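Local coordinates for CheC, inhibitor of MCP methylation / FliN fusion protein (Thermotoga maritima, PDB 4HYN) that is a flagellar rotor protein of the CheC phosphatase family that probably dephosphorylates the chemotaxis response regulator CheY, at residues L72-V76 with F151-T155. Numbering follows the deposited sequence.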
loop_
_atom_site.group_PDB
_atom_site.type_symbol
_atom_site.label_atom_id
_atom_site.label_comp_id
_atom_site.label_asym_id
_atom_site.label_seq_id
_atom_site.Cartn_x
_atom_site.Cartn_y
_atom_site.Cartn_z
ATOM N N LEU A 72 2.962 -10.876 -3.432
ATOM C CA LEU A 72 1.805 -10.261 -2.820
ATOM C C LEU A 72 2.140 -8.852 -2.332
ATOM O O LEU A 72 3.195 -8.615 -1.755
ATOM C CB LEU A 72 1.320 -11.135 -1.666
ATOM C CG LEU A 72 -0.046 -10.818 -1.078
ATOM C CD1 LEU A 72 -1.144 -11.042 -2.116
ATOM C CD2 LEU A 72 -0.256 -11.703 0.130
ATOM N N ASN A 73 1.237 -7.921 -2.607
ATOM C CA ASN A 73 1.387 -6.523 -2.226
ATOM C C ASN A 73 0.157 -6.221 -1.368
ATOM O O ASN A 73 -0.978 -6.272 -1.846
ATOM C CB ASN A 73 1.426 -5.655 -3.494
ATOM C CG ASN A 73 1.634 -4.165 -3.208
ATOM O OD1 ASN A 73 1.637 -3.349 -4.134
ATOM N ND2 ASN A 73 1.804 -3.805 -1.942
ATOM N N VAL A 74 0.400 -5.904 -0.101
ATOM C CA VAL A 74 -0.669 -5.647 0.849
ATOM C C VAL A 74 -0.727 -4.230 1.392
ATOM O O VAL A 74 0.293 -3.661 1.775
ATOM C CB VAL A 74 -0.554 -6.622 2.053
ATOM C CG1 VAL A 74 -1.608 -6.310 3.114
ATOM C CG2 VAL A 74 -0.689 -8.058 1.575
ATOM N N LEU A 75 -1.938 -3.676 1.423
ATOM C CA LEU A 75 -2.184 -2.345 1.966
ATOM C C LEU A 75 -3.043 -2.515 3.213
ATOM O O LEU A 75 -4.042 -3.240 3.192
ATOM C CB LEU A 75 -2.926 -1.460 0.963
ATOM C CG LEU A 75 -2.170 -0.886 -0.234
ATOM C CD1 LEU A 75 -3.064 0.134 -0.927
ATOM C CD2 LEU A 75 -0.883 -0.220 0.236
ATOM N N VAL A 76 -2.641 -1.865 4.298
ATOM C CA VAL A 76 -3.369 -1.950 5.558
ATOM C C VAL A 76 -3.915 -0.579 5.935
ATOM O O VAL A 76 -3.158 0.349 6.230
ATOM C CB VAL A 76 -2.464 -2.498 6.704
ATOM C CG1 VAL A 76 -3.265 -2.644 8.001
ATOM C CG2 VAL A 76 -1.869 -3.838 6.301
ATOM N N PHE A 151 -1.821 -12.610 9.160
ATOM C CA PHE A 151 -1.578 -11.592 8.150
ATOM C C PHE A 151 -1.383 -12.323 6.799
ATOM O O PHE A 151 -0.852 -13.446 6.765
ATOM C CB PHE A 151 -0.318 -10.797 8.522
ATOM C CG PHE A 151 -0.182 -9.500 7.787
ATOM C CD1 PHE A 151 0.499 -9.435 6.577
ATOM C CD2 PHE A 151 -0.746 -8.338 8.297
ATOM C CE1 PHE A 151 0.613 -8.230 5.885
ATOM C CE2 PHE A 151 -0.637 -7.137 7.616
ATOM C CZ PHE A 151 0.045 -7.085 6.406
ATOM N N PRO A 152 -1.877 -11.738 5.683
ATOM C CA PRO A 152 -1.725 -12.370 4.364
ATOM C C PRO A 152 -0.274 -12.832 4.133
ATOM O O PRO A 152 0.679 -12.159 4.542
ATOM C CB PRO A 152 -2.130 -11.251 3.416
ATOM C CG PRO A 152 -3.225 -10.579 4.166
ATOM C CD PRO A 152 -2.641 -10.478 5.567
ATOM N N PRO A 153 -0.090 -13.988 3.474
ATOM C CA PRO A 153 1.253 -14.527 3.212
ATOM C C PRO A 153 2.149 -13.765 2.215
ATOM O O PRO A 153 2.424 -14.232 1.103
ATOM C CB PRO A 153 0.956 -15.956 2.758
ATOM C CG PRO A 153 -0.331 -15.770 1.952
ATOM C CD PRO A 153 -1.137 -14.803 2.824
ATOM N N VAL A 154 2.616 -12.596 2.630
ATOM C CA VAL A 154 3.513 -11.793 1.805
ATOM C C VAL A 154 4.793 -12.618 1.579
ATOM O O VAL A 154 5.427 -12.559 0.530
ATOM C CB VAL A 154 3.837 -10.472 2.520
ATOM C CG1 VAL A 154 4.801 -9.643 1.699
ATOM C CG2 VAL A 154 2.545 -9.698 2.765
ATOM N N THR A 155 5.115 -13.429 2.575
ATOM C CA THR A 155 6.255 -14.328 2.560
ATOM C C THR A 155 5.659 -15.694 2.931
ATOM O O THR A 155 4.549 -15.755 3.471
ATOM C CB THR A 155 7.293 -13.877 3.612
ATOM O OG1 THR A 155 8.324 -13.112 2.977
ATOM C CG2 THR A 155 7.899 -15.053 4.327
HETATM O O HOH W 1 5.114 -12.692 -2.171
#
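The Phe151 ring meets Val76 and Val74 with its far end: CG2 of Val76 lies at the ring edge, near the plane and 3.8 Å from CE2, whereas CG1 of Val74 reaches CZ obliquely, also at 3.8 Å. One face carries CD of the following residue, Pro152, 3.4 Å above the plane and offset toward the rim, and CG2 of Val154 sits at the edge in plane. Phe151 is turned with CG anti to its backbone N (chi1 -164°), which sends the ring toward the strand although its first side-chain bond does not point there. Both methyls of Val74 are engaged, since CG2 packs against Val154 CG2 at 3.8 Å. Cutting Val74 back to an alanine would remove both methyls and is likely to cost Phe151 its Val74 neighbour beside CZ and Val154 CG2 its mate, opening a gap between strand and loop. The contact lays the loop between strands 133-143 and 161-171 over one face of the antiparallel sheet; alternation along strand 71-78 turns Leu72, Val74 and Val76 to this loop and Asn73 and Leu75 to helix 103-128 on the other face. An inverse gamma turn centred on Pro153, closed by Val154 N to Pro152 O (2.8 Å), sets Pro152, Pro153 and Val154 against the CD2 methyl of Leu72, which lies 3.8 Å from Pro152 CB. At this end a water accepts from Leu72 N (3.1 Å) and donates to Val154 O (2.7 Å).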